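Side-chain contacts in heme oxygenase 1 (Synechocystis sp., PDB 1WE1), which binds heme and, as in other heme oxygenases, opens its ring with molecular oxygen to yield biliverdin, carbon monoxide and iron, a step towards phycobilin chromophores: residues 135-138 / 139-143; 24-27 / 28-32; 64-67 / 68-71; 3-6 / 7-11; 208-211 / 212-216. All coordinates share one frame; numbering follows the deposited sequence.

Contact 1 of 5, residues 135-138 / 139-143; sequences GQIL and KKIAQ. With HEM (protoporphyrin IX containing Fe), chain H.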
# COMPACT_ATOMS: atom_id res chain seq x y z
N GLY A 135 -5.16 6.50 5.17
CA GLY A 135 -5.69 5.48 6.07
C GLY A 135 -7.05 5.73 6.71
O GLY A 135 -7.87 4.81 6.77
N GLN A 136 -7.30 6.94 7.19
CA GLN A 136 -8.58 7.22 7.83
C GLN A 136 -9.75 7.32 6.86
O GLN A 136 -10.84 6.83 7.15
CB GLN A 136 -8.49 8.50 8.66
CG GLN A 136 -7.62 8.38 9.89
CD GLN A 136 -7.93 7.15 10.73
OE1 GLN A 136 -7.55 6.03 10.38
NE2 GLN A 136 -8.64 7.36 11.83
N ILE A 137 -9.54 7.95 5.71
CA ILE A 137 -10.61 8.09 4.73
C ILE A 137 -11.02 6.72 4.20
O ILE A 137 -12.20 6.37 4.20
CB ILE A 137 -10.18 8.96 3.54
CG1 ILE A 137 -9.84 10.37 4.03
CG2 ILE A 137 -11.30 9.00 2.51
CD1 ILE A 137 -9.44 11.33 2.92
N LEU A 138 -10.03 5.96 3.75
CA LEU A 138 -10.26 4.62 3.19
C LEU A 138 -10.96 3.67 4.17
O LEU A 138 -11.79 2.85 3.77
CB LEU A 138 -8.92 4.02 2.74
CG LEU A 138 -8.21 4.86 1.68
CD1 LEU A 138 -6.77 4.37 1.48
CD2 LEU A 138 -9.01 4.80 0.37
N LYS A 139 -10.61 3.80 5.45
CA LYS A 139 -11.17 2.96 6.48
C LYS A 139 -12.68 3.16 6.61
O LYS A 139 -13.44 2.19 6.59
CB LYS A 139 -10.51 3.25 7.83
CG LYS A 139 -10.87 2.24 8.89
CD LYS A 139 -10.50 2.72 10.28
CE LYS A 139 -10.97 1.70 11.32
NZ LYS A 139 -10.94 2.24 12.71
N LYS A 140 -13.13 4.41 6.73
CA LYS A 140 -14.55 4.65 6.85
C LYS A 140 -15.29 4.19 5.59
O LYS A 140 -16.30 3.49 5.67
CB LYS A 140 -14.86 6.14 7.13
CG LYS A 140 -16.36 6.39 7.35
CD LYS A 140 -16.71 7.81 7.77
CE LYS A 140 -16.27 8.09 9.21
NZ LYS A 140 -16.70 9.44 9.68
N ILE A 141 -14.80 4.57 4.42
CA ILE A 141 -15.44 4.15 3.18
C ILE A 141 -15.59 2.63 3.10
O ILE A 141 -16.61 2.14 2.66
CB ILE A 141 -14.65 4.63 1.94
CG1 ILE A 141 -14.80 6.15 1.79
CG2 ILE A 141 -15.14 3.90 0.70
CD1 ILE A 141 -14.04 6.75 0.64
N ALA A 142 -14.57 1.91 3.55
CA ALA A 142 -14.59 0.46 3.54
C ALA A 142 -15.63 -0.02 4.54
O ALA A 142 -16.54 -0.78 4.20
CB ALA A 142 -13.23 -0.08 3.91
N GLN A 143 -15.49 0.44 5.79
CA GLN A 143 -16.40 0.10 6.87
C GLN A 143 -17.87 0.36 6.51
O GLN A 143 -18.76 -0.40 6.89
CB GLN A 143 -16.06 0.90 8.12
CG GLN A 143 -14.91 0.34 8.95
CD GLN A 143 -14.53 1.24 10.12
OE1 GLN A 143 -13.83 0.82 11.05
NE2 GLN A 143 -14.98 2.50 10.08
CHA HEM H . -1.39 11.10 0.03
CHB HEM H . -0.00 6.86 -1.83
CHC HEM H . -4.51 6.32 -3.54
CHD HEM H . -6.01 9.63 -0.41
C1A HEM H . -0.55 10.07 -0.43
C2A HEM H . 0.90 10.03 -0.34
C3A HEM H . 1.30 8.85 -0.91
C4A HEM H . 0.07 8.14 -1.29
CMA HEM H . 2.69 8.33 -1.12
CAA HEM H . 1.79 11.08 0.32
CBA HEM H . 2.01 12.37 -0.50
CGA HEM H . 2.85 13.32 0.13
O1A HEM H . 4.07 13.37 -0.30
O2A HEM H . 2.47 14.08 1.05
C1B HEM H . -1.12 6.34 -2.51
C2B HEM H . -1.09 5.15 -3.36
C3B HEM H . -2.37 4.96 -3.80
C4B HEM H . -3.15 6.08 -3.27
CMB HEM H . 0.14 4.32 -3.64
CAB HEM H . -2.95 3.82 -4.61
CBB HEM H . -2.38 3.71 -6.05
C1C HEM H . -5.34 7.11 -2.78
C2C HEM H . -6.79 7.07 -2.80
C3C HEM H . -7.18 8.16 -2.10
C4C HEM H . -6.02 8.66 -1.41
CMC HEM H . -7.63 6.01 -3.48
CAC HEM H . -8.58 8.78 -2.04
CBC HEM H . -9.41 8.17 -0.88
C1D HEM H . -4.87 10.34 0.03
C2D HEM H . -4.91 11.50 0.91
C3D HEM H . -3.62 11.89 1.07
C4D HEM H . -2.79 10.99 0.23
CMD HEM H . -6.18 12.07 1.45
CAD HEM H . -3.03 13.00 1.91
CBD HEM H . -2.79 14.33 1.06
CGD HEM H . -1.99 15.28 1.74
O1D HEM H . -0.95 14.90 2.39
O2D HEM H . -2.29 16.51 1.71
NA HEM H . -1.03 8.93 -1.03
NB HEM H . -2.37 6.89 -2.45
NC HEM H . -4.87 8.07 -1.88
ND HEM H . -3.56 10.03 -0.33
FE HEM H . -2.95 8.50 -1.42
O HOH W 1 -2.95 7.49 0.07
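The distal helix of the heme oxygenase fold, here helix 120-146, carries this contact, in which Ile-137 lies alongside Ile-141 one turn further on. That the helix covers the distal face is consistent with the water bound to the iron at 1.8 Å (FE to O) and with His-17 as axial ligand. The helix is kinked at its glycine-rich part: the backbone N of Gln-136 and of Ile-137 lack bonds to the preceding turn. Past the kink, Lys-139 N bonds to Gly-135 O (3.2 Å), although that donor stands 37° above the carbonyl plane; Lys-140 N to Gln-136 O is weak. Ile-141 N meets Ile-137 O at 3.2 Å and almost straight (177°), and Ala-142 N to Leu-138 O is shorter, 2.9 Å.

The two isoleucines point the same way, methyl against methyl, with Ile-137 CG2 4.0 Å from Ile-141 CD1. In Ile-137, CG1 sits beside the backbone N (chi1 -62°), which carries CD1 out to the heme methyl CMD at 3.7 Å, while CG2 borders the vinyl carbon CBC. Leu-138 reaches the same vinyl from its own branch, CD2 to CBC 3.6 Å. Lys-139 leaves in another direction, its extended chain ending in a salt bridge between NZ and Glu-157.

Leu-138 and Ile-141 also rest on Phe-29 of helix 24-30. The methyl CMD and the vinyl carbon CBC are met here by carbon atoms of Ile-137 and Leu-138, so the grip at this corner is shape-dependent and apolar, and the nearby lysine charge is directed elsewhere.

Contact 2 of 5, residues 24-27 / 28-32; sequences GFVK and CFLKG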
# COMPACT_ATOMS: atom_id res chain seq x y z
N GLY A 24 -11.01 2.64 -12.58
CA GLY A 24 -12.38 2.19 -12.43
C GLY A 24 -12.67 1.58 -11.07
O GLY A 24 -13.57 2.03 -10.35
N PHE A 25 -11.91 0.56 -10.70
CA PHE A 25 -12.08 -0.09 -9.41
C PHE A 25 -12.11 0.94 -8.27
O PHE A 25 -13.01 0.90 -7.42
CB PHE A 25 -10.92 -1.07 -9.18
CG PHE A 25 -11.02 -1.82 -7.88
CD1 PHE A 25 -11.70 -3.04 -7.82
CD2 PHE A 25 -10.46 -1.30 -6.72
CE1 PHE A 25 -11.82 -3.73 -6.60
CE2 PHE A 25 -10.57 -1.98 -5.50
CZ PHE A 25 -11.26 -3.20 -5.44
N VAL A 26 -11.13 1.85 -8.27
CA VAL A 26 -11.02 2.89 -7.24
C VAL A 26 -12.20 3.85 -7.26
O VAL A 26 -12.74 4.18 -6.20
CB VAL A 26 -9.71 3.69 -7.38
CG1 VAL A 26 -9.76 4.98 -6.54
CG2 VAL A 26 -8.55 2.81 -6.92
N LYS A 27 -12.60 4.29 -8.44
CA LYS A 27 -13.74 5.19 -8.54
C LYS A 27 -14.95 4.58 -7.84
O LYS A 27 -15.65 5.26 -7.08
CB LYS A 27 -14.10 5.46 -9.99
CG LYS A 27 -13.25 6.50 -10.66
CD LYS A 27 -13.78 6.81 -12.04
CE LYS A 27 -12.99 7.95 -12.67
NZ LYS A 27 -13.41 8.18 -14.07
N CYS A 28 -15.20 3.30 -8.10
CA CYS A 28 -16.33 2.62 -7.49
C CYS A 28 -16.15 2.55 -5.98
O CYS A 28 -17.10 2.75 -5.22
CB CYS A 28 -16.49 1.21 -8.07
SG CYS A 28 -17.02 1.17 -9.82
N PHE A 29 -14.93 2.25 -5.54
CA PHE A 29 -14.61 2.17 -4.11
C PHE A 29 -14.95 3.48 -3.40
O PHE A 29 -15.56 3.50 -2.34
CB PHE A 29 -13.12 1.88 -3.94
CG PHE A 29 -12.70 1.72 -2.51
CD1 PHE A 29 -12.53 0.46 -1.96
CD2 PHE A 29 -12.48 2.83 -1.71
CE1 PHE A 29 -12.15 0.31 -0.64
CE2 PHE A 29 -12.09 2.69 -0.39
CZ PHE A 29 -11.92 1.43 0.15
N LEU A 30 -14.53 4.58 -4.00
CA LEU A 30 -14.76 5.89 -3.44
C LEU A 30 -16.24 6.19 -3.32
O LEU A 30 -16.69 6.67 -2.28
CB LEU A 30 -14.05 6.95 -4.28
CG LEU A 30 -12.75 7.52 -3.68
CD1 LEU A 30 -12.22 6.62 -2.58
CD2 LEU A 30 -11.72 7.69 -4.80
N LYS A 31 -17.01 5.90 -4.36
CA LYS A 31 -18.45 6.13 -4.34
C LYS A 31 -19.16 5.11 -3.45
O LYS A 31 -20.39 4.97 -3.52
CB LYS A 31 -19.04 6.08 -5.75
CG LYS A 31 -18.82 7.33 -6.59
CD LYS A 31 -19.91 7.46 -7.66
CE LYS A 31 -19.86 8.79 -8.40
NZ LYS A 31 -18.73 8.84 -9.37
N GLY A 32 -18.39 4.40 -2.63
CA GLY A 32 -18.97 3.44 -1.72
C GLY A 32 -19.30 2.06 -2.21
O GLY A 32 -19.80 1.24 -1.44
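Val-26 O receives the N-H of Leu-30 at 2.9 Å and 165°, the shortest of the four i to i+4 backbone bonds between 24-27 and 28-32. The others are of similar quality: Phe-29 N to Phe-25 O measures 3.0 Å, Cys-28 N to Gly-24 O 3.1 Å, and Lys-31 N to Lys-27 O 3.1 Å. The side chains of Val-26 and Leu-30 run side by side, with Val-26 CG1 3.8 Å from Leu-30 CD2. Both residues line the heme pocket and touch the heme. Leu-30 adopts an unusual shape (chi1 -104°) in which its second methyl, CD1, lies in the plane of the Phe-29 ring at its edge, 3.9 Å from Phe-29 CD2.

Helix 24-30 is short and ends in a Schellman motif: Gly-32, with positive phi, is the C-prime residue, Val-33 N bonds to Cys-28 O, and Gly-32 N pairs with Phe-29 O, though the position of that nitrogen is less certain. Phe-29 CG is anti to the backbone N (chi1 -178°), which turns the ring towards helix 120-146. Phe-25 and Cys-28 instead pack on Leu-210 of helix 207-222.

Contact 3 of 5, residues 64-67 / 68-71; sequences PILS and HIYF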
# COMPACT_ATOMS: atom_id res chain seq x y z
N PRO A 64 23.62 2.53 5.74
CA PRO A 64 23.91 3.97 5.66
C PRO A 64 22.73 4.87 5.29
O PRO A 64 22.62 5.99 5.79
CB PRO A 64 25.04 4.02 4.64
CG PRO A 64 25.81 2.78 4.97
CD PRO A 64 24.70 1.75 5.12
N ILE A 65 21.85 4.37 4.42
CA ILE A 65 20.69 5.15 3.99
C ILE A 65 19.38 4.70 4.61
O ILE A 65 18.76 5.45 5.35
CB ILE A 65 20.54 5.13 2.45
CG1 ILE A 65 21.71 5.89 1.81
CG2 ILE A 65 19.21 5.75 2.04
CD1 ILE A 65 21.68 5.89 0.29
N LEU A 66 18.96 3.47 4.30
CA LEU A 66 17.70 2.92 4.82
C LEU A 66 17.45 3.04 6.33
O LEU A 66 16.31 3.17 6.77
CB LEU A 66 17.55 1.46 4.38
CG LEU A 66 16.99 1.15 2.98
CD1 LEU A 66 16.63 2.43 2.23
CD2 LEU A 66 18.01 0.35 2.19
N SER A 67 18.52 2.99 7.12
CA SER A 67 18.42 3.09 8.57
C SER A 67 17.68 4.35 9.01
O SER A 67 17.15 4.42 10.12
CB SER A 67 19.81 3.09 9.21
OG SER A 67 20.51 4.29 8.91
N HIS A 68 17.67 5.35 8.13
CA HIS A 68 17.01 6.62 8.40
C HIS A 68 15.49 6.54 8.28
O HIS A 68 14.77 7.26 8.96
CB HIS A 68 17.53 7.70 7.43
CG HIS A 68 18.95 8.12 7.69
ND1 HIS A 68 19.99 7.22 7.80
CD2 HIS A 68 19.50 9.35 7.83
CE1 HIS A 68 21.12 7.88 8.00
NE2 HIS A 68 20.85 9.17 8.02
N ILE A 69 15.01 5.65 7.41
CA ILE A 69 13.57 5.50 7.23
C ILE A 69 13.09 4.15 7.76
O ILE A 69 12.06 3.62 7.33
CB ILE A 69 13.18 5.65 5.75
CG1 ILE A 69 13.82 4.54 4.92
CG2 ILE A 69 13.65 7.00 5.24
CD1 ILE A 69 13.36 4.52 3.46
N TYR A 70 13.85 3.60 8.70
CA TYR A 70 13.50 2.33 9.29
C TYR A 70 12.67 2.53 10.55
O TYR A 70 13.21 2.72 11.64
CB TYR A 70 14.77 1.54 9.63
CG TYR A 70 14.49 0.20 10.26
CD1 TYR A 70 13.94 -0.85 9.51
CD2 TYR A 70 14.73 -0.02 11.61
CE1 TYR A 70 13.64 -2.08 10.10
CE2 TYR A 70 14.43 -1.24 12.21
CZ TYR A 70 13.89 -2.27 11.45
OH TYR A 70 13.58 -3.47 12.04
N PHE A 71 11.35 2.48 10.39
CA PHE A 71 10.40 2.66 11.48
C PHE A 71 9.50 1.43 11.59
O PHE A 71 8.38 1.43 11.08
CB PHE A 71 9.53 3.89 11.22
CG PHE A 71 10.29 5.17 11.10
CD1 PHE A 71 10.79 5.81 12.23
CD2 PHE A 71 10.50 5.75 9.85
CE1 PHE A 71 11.49 7.01 12.12
CE2 PHE A 71 11.19 6.96 9.73
CZ PHE A 71 11.68 7.59 10.86
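The backbone makes a short 3-10 turn at 66-68, with His-68 N bonded to Ile-65 O at 3.0 Å and Ile-69 N to Leu-66 O at 2.9 Å, both three residues back. The second donor stands well above its carbonyl plane (53° out of it). The His-68 ring turns back towards Pro-64 and Ser-67, and its ND1 gives a hydrogen bond to Ser-67 OG at 3.2 Å; the bond is bent (140°), and OG sits at the ring edge, somewhat tilted from its plane. Ser-67 OG has a second partner in His-63 O, so one hydroxyl ties the histidine ring to the chain ahead of the turn. Further round the ring, Pro-64 O lies 3.3 Å from His-68 CE1, oblique to the ring. A phenylalanine here would probably leave Ser-67 OG with His-63 O but without its ring N-H donor, and would release the ring to turn about chi2.

The turn belongs to the loop joining helix 36-59 to helix 77-88, and its apolar side faces the helical body. There Leu-66 and Ile-69 cross obliquely, CD1 to CD1 4.1 Å. Leu-66 also packs on Met-57 and Leu-120, and Ile-69 on Val-121 and Ser-124. Ile-69 has CG1 between the backbone N and the carbonyl carbon (chi1 63°), which sets it 3.4 Å from Leu-66 O. Tyr-70 CB borders the same carbonyl oxygen at 3.6 Å, while its ring leads away to Met-57.

Contact 4 of 5, residues 3-6 / 7-11; sequences VNLA and SQLRE. With HEM (protoporphyrin IX containing Fe), chain H.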
# COMPACT_ATOMS: atom_id res chain seq x y z
N VAL A 3 19.30 16.75 0.31
CA VAL A 3 18.62 17.10 -0.94
C VAL A 3 17.14 17.51 -0.85
O VAL A 3 16.65 18.21 -1.73
CB VAL A 3 18.75 15.95 -1.97
CG1 VAL A 3 18.01 16.28 -3.26
CG2 VAL A 3 20.22 15.69 -2.26
N ASN A 4 16.44 17.06 0.19
CA ASN A 4 15.01 17.39 0.39
C ASN A 4 14.02 16.61 -0.51
O ASN A 4 13.06 17.16 -1.05
CB ASN A 4 14.81 18.93 0.29
CG ASN A 4 14.05 19.37 -0.96
OD1 ASN A 4 14.42 19.06 -2.09
ND2 ASN A 4 12.96 20.11 -0.75
N LEU A 5 14.25 15.30 -0.63
CA LEU A 5 13.39 14.47 -1.47
C LEU A 5 11.92 14.48 -1.04
O LEU A 5 11.03 14.26 -1.86
CB LEU A 5 13.93 13.02 -1.53
CG LEU A 5 14.00 12.14 -0.28
CD1 LEU A 5 12.60 11.80 0.17
CD2 LEU A 5 14.74 10.86 -0.61
N ALA A 6 11.66 14.73 0.24
CA ALA A 6 10.30 14.77 0.75
C ALA A 6 9.36 15.55 -0.17
O ALA A 6 8.26 15.10 -0.50
CB ALA A 6 10.27 15.36 2.15
N SER A 7 9.80 16.73 -0.59
CA SER A 7 8.99 17.57 -1.47
C SER A 7 9.10 17.13 -2.92
O SER A 7 8.19 17.34 -3.72
CB SER A 7 9.41 19.03 -1.33
OG SER A 7 9.11 19.50 -0.03
N GLN A 8 10.23 16.51 -3.25
CA GLN A 8 10.45 16.03 -4.60
C GLN A 8 9.54 14.83 -4.87
O GLN A 8 8.98 14.70 -5.95
CB GLN A 8 11.93 15.69 -4.81
CG GLN A 8 12.82 16.93 -4.76
CD GLN A 8 14.26 16.64 -5.13
OE1 GLN A 8 14.54 16.11 -6.21
NE2 GLN A 8 15.19 17.00 -4.25
N LEU A 9 9.40 13.95 -3.89
CA LEU A 9 8.52 12.79 -4.06
C LEU A 9 7.08 13.28 -4.11
O LEU A 9 6.33 12.89 -5.00
CB LEU A 9 8.69 11.80 -2.90
CG LEU A 9 9.87 10.85 -3.10
CD1 LEU A 9 10.17 10.11 -1.82
CD2 LEU A 9 9.58 9.89 -4.23
N ARG A 10 6.72 14.17 -3.19
CA ARG A 10 5.36 14.68 -3.16
C ARG A 10 4.96 15.37 -4.47
O ARG A 10 3.91 15.08 -5.03
CB ARG A 10 5.15 15.64 -1.99
CG ARG A 10 3.72 16.18 -1.90
CD ARG A 10 3.48 17.05 -0.67
NE ARG A 10 2.19 17.73 -0.73
CZ ARG A 10 1.01 17.15 -0.53
NH1 ARG A 10 0.94 15.85 -0.25
NH2 ARG A 10 -0.11 17.86 -0.60
N GLU A 11 5.78 16.29 -4.95
CA GLU A 11 5.43 16.96 -6.19
C GLU A 11 5.58 16.00 -7.35
O GLU A 11 4.78 16.01 -8.28
CB GLU A 11 6.31 18.19 -6.40
CG GLU A 11 6.09 19.30 -5.37
CD GLU A 11 4.67 19.85 -5.40
OE1 GLU A 11 4.21 20.27 -6.49
OE2 GLU A 11 4.01 19.87 -4.33
CHA HEM H . -1.39 11.10 0.03
CHB HEM H . -0.00 6.86 -1.83
CHC HEM H . -4.51 6.32 -3.54
CHD HEM H . -6.01 9.63 -0.41
C1A HEM H . -0.55 10.07 -0.43
C2A HEM H . 0.90 10.03 -0.34
C3A HEM H . 1.30 8.85 -0.91
C4A HEM H . 0.07 8.14 -1.29
CMA HEM H . 2.69 8.33 -1.12
CAA HEM H . 1.79 11.08 0.32
CBA HEM H . 2.01 12.37 -0.50
CGA HEM H . 2.85 13.32 0.13
O1A HEM H . 4.07 13.37 -0.30
O2A HEM H . 2.47 14.08 1.05
C1B HEM H . -1.12 6.34 -2.51
C2B HEM H . -1.09 5.15 -3.36
C3B HEM H . -2.37 4.96 -3.80
C4B HEM H . -3.15 6.08 -3.27
CMB HEM H . 0.14 4.32 -3.64
CAB HEM H . -2.95 3.82 -4.61
CBB HEM H . -2.38 3.71 -6.05
C1C HEM H . -5.34 7.11 -2.78
C2C HEM H . -6.79 7.07 -2.80
C3C HEM H . -7.18 8.16 -2.10
C4C HEM H . -6.02 8.66 -1.41
CMC HEM H . -7.63 6.01 -3.48
CAC HEM H . -8.58 8.78 -2.04
CBC HEM H . -9.41 8.17 -0.88
C1D HEM H . -4.87 10.34 0.03
C2D HEM H . -4.91 11.50 0.91
C3D HEM H . -3.62 11.89 1.07
C4D HEM H . -2.79 10.99 0.23
CMD HEM H . -6.18 12.07 1.45
CAD HEM H . -3.03 13.00 1.91
CBD HEM H . -2.79 14.33 1.06
CGD HEM H . -1.99 15.28 1.74
O1D HEM H . -0.95 14.90 2.39
O2D HEM H . -2.29 16.51 1.71
NA HEM H . -1.03 8.93 -1.03
NB HEM H . -2.37 6.89 -2.45
NC HEM H . -4.87 8.07 -1.88
ND HEM H . -3.56 10.03 -0.33
FE HEM H . -2.95 8.50 -1.42
O HOH W 1 -2.95 7.49 0.07
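Leu-5 lies alongside Leu-9, its CD1 methyl 3.6 Å from Leu-9 CD1, both pointing the same way from helix 5-12, the N-terminal helix bordering the heme propionates. The pair spans one turn, closed by a nearly straight bond from Leu-9 N to Leu-5 O (165°). Leu-5 and Leu-9 press on Met-175 of helix 164-176, and Leu-9 also reaches Val-189 and Ala-192 of helix 182-205.

At the start of the helix Asn-4 occupies the N-cap position, yet its side chain makes no capping bond. As modelled, its OD1 accepts the amide N-H of Gln-8, NE2 to OD1 3.1 Å, but OD1 is implausibly close to Val-3 O, so this bond is doubtful; the side chains cross at about a right angle, with their amide planes 37° apart. The same NE2 has weak bonds to Val-3 O and to Gln-182 OE1.

Arg-10 lies on another side of the helix. CG anti to the backbone N (chi1 -178°) and a chain extended as far as NE carry its guanidinium to the propionates. NH1 bonds to O2A of one propionate at 2.7 Å, with that carboxylate carbon in the guanidinium plane at its edge. Tyr-125, Lys-168 and Arg-172 also bind the heme. An alanine here would remove both guanidinium donors and would probably leave O2A without this charged mate and the two propionates without the group spanning them. The second reach is the slacker one: Arg-10 NH2 to heme O2D is a weak bond of 3.5 Å.

Contact 5 of 5, residues 208-211 / 212-216; sequences GNLI and KAIGI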
# COMPACT_ATOMS: atom_id res chain seq x y z
N GLY A 208 -12.85 -6.85 -13.51
CA GLY A 208 -13.78 -7.90 -13.90
C GLY A 208 -14.52 -8.55 -12.73
O GLY A 208 -15.72 -8.82 -12.84
N ASN A 209 -13.83 -8.79 -11.62
CA ASN A 209 -14.47 -9.39 -10.45
C ASN A 209 -15.54 -8.47 -9.85
O ASN A 209 -16.56 -8.92 -9.33
CB ASN A 209 -13.45 -9.72 -9.37
CG ASN A 209 -12.29 -10.57 -9.87
OD1 ASN A 209 -11.80 -11.44 -9.16
ND2 ASN A 209 -11.85 -10.31 -11.10
N LEU A 210 -15.29 -7.17 -9.93
CA LEU A 210 -16.20 -6.17 -9.39
C LEU A 210 -17.45 -6.02 -10.27
O LEU A 210 -18.56 -5.83 -9.77
CB LEU A 210 -15.48 -4.83 -9.26
CG LEU A 210 -16.24 -3.69 -8.56
CD1 LEU A 210 -16.61 -4.13 -7.15
CD2 LEU A 210 -15.37 -2.43 -8.54
N ILE A 211 -17.25 -6.10 -11.59
CA ILE A 211 -18.36 -5.99 -12.52
C ILE A 211 -19.39 -7.06 -12.19
O ILE A 211 -20.55 -6.74 -11.89
CB ILE A 211 -17.89 -6.17 -13.98
CG1 ILE A 211 -16.84 -5.11 -14.33
CG2 ILE A 211 -19.08 -6.05 -14.93
CD1 ILE A 211 -17.39 -3.71 -14.38
N LYS A 212 -18.99 -8.33 -12.22
CA LYS A 212 -19.93 -9.40 -11.89
C LYS A 212 -20.70 -9.07 -10.63
O LYS A 212 -21.93 -8.97 -10.67
CB LYS A 212 -19.21 -10.73 -11.70
CG LYS A 212 -18.86 -11.44 -12.99
CD LYS A 212 -18.52 -12.90 -12.73
CE LYS A 212 -19.75 -13.69 -12.27
NZ LYS A 212 -19.47 -15.15 -12.11
N ALA A 213 -19.97 -8.90 -9.53
CA ALA A 213 -20.55 -8.56 -8.22
C ALA A 213 -21.59 -7.44 -8.31
O ALA A 213 -22.63 -7.49 -7.64
CB ALA A 213 -19.44 -8.17 -7.25
N ILE A 214 -21.30 -6.43 -9.11
CA ILE A 214 -22.22 -5.31 -9.28
C ILE A 214 -23.45 -5.83 -10.01
O ILE A 214 -24.58 -5.58 -9.59
CB ILE A 214 -21.58 -4.15 -10.11
CG1 ILE A 214 -20.43 -3.51 -9.32
CG2 ILE A 214 -22.62 -3.09 -10.43
CD1 ILE A 214 -19.77 -2.32 -10.02
N GLY A 215 -23.23 -6.54 -11.11
CA GLY A 215 -24.34 -7.08 -11.87
C GLY A 215 -25.20 -7.97 -11.00
O GLY A 215 -26.43 -7.97 -11.09
N ILE A 216 -24.55 -8.73 -10.13
CA ILE A 216 -25.25 -9.64 -9.26
C ILE A 216 -26.14 -8.93 -8.24
O ILE A 216 -27.30 -9.29 -8.07
CB ILE A 216 -24.26 -10.58 -8.56
CG1 ILE A 216 -23.70 -11.55 -9.61
CG2 ILE A 216 -24.93 -11.30 -7.41
CD1 ILE A 216 -22.84 -12.65 -9.05
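Ile-211 O takes the N-H of Gly-215 at 2.8 Å and 171°, the shortest and among the straightest bonds between 208-211 and 212-216. A second donor, Ile-214 N, approaches the same oxygen at a sharp angle of 117°, a weak bond. The main partner of Ile-214 N is Leu-210 O, 2.9 Å away, so the N-H is shared between two successive carbonyls. Just before this the bonding slackens: Lys-212 N to Gly-208 O and Ala-213 N to Asn-209 O are straight but weak, each 3.4 Å long.

These residues form part of the C-terminal helix 207-222, well removed from the heme, with the side chain of Leu-210 about 13 Å from it. Leu-210 is the buried residue here. It packs on helix 24-30, and on Glu-35 and Ser-38 where helix 36-59 begins.

Its side chain crosses that of Ile-214 at a slant, with Leu-210 CG 4.1 Å from Ile-214 CD1. In Ile-214, CG1 is anti to the carbonyl carbon (chi1 -67°), which lays it over the preceding turn, 3.0 Å from Leu-210 O. Ala-213 CB borders this oxygen too, at 3.5 Å, and the alanine itself touches Glu-35. Beyond the packed face, Ile-211 and Lys-212 are exposed; Lys-212 bends at chi3, and its CG passes 4.1 Å from Gly-208 O. Ile-214, partly exposed, also rests on Val-33.

Overall arrangement
Contacts 1 and 4 meet the same heme from different ends: contact 1 supplies apolar atoms at a methyl and a vinyl, contact 4 a charged partner of the propionates, and their centres are about 27 Å apart. Contact 2 borders the pocket and packs on contact 1, with Ile-141 CD1 3.7 Å from Leu-30 CD1 and Leu-138 CD2 3.8 Å from Phe-29 CE2. Contact 5 packs on contact 2 in turn, Leu-210 CD2 lying 3.8 Å from Phe-25 CD1. Contact 3 touches none of the others; its nearest atoms are about 7 Å from contact 4, and its centre is about 42 Å from that of contact 5.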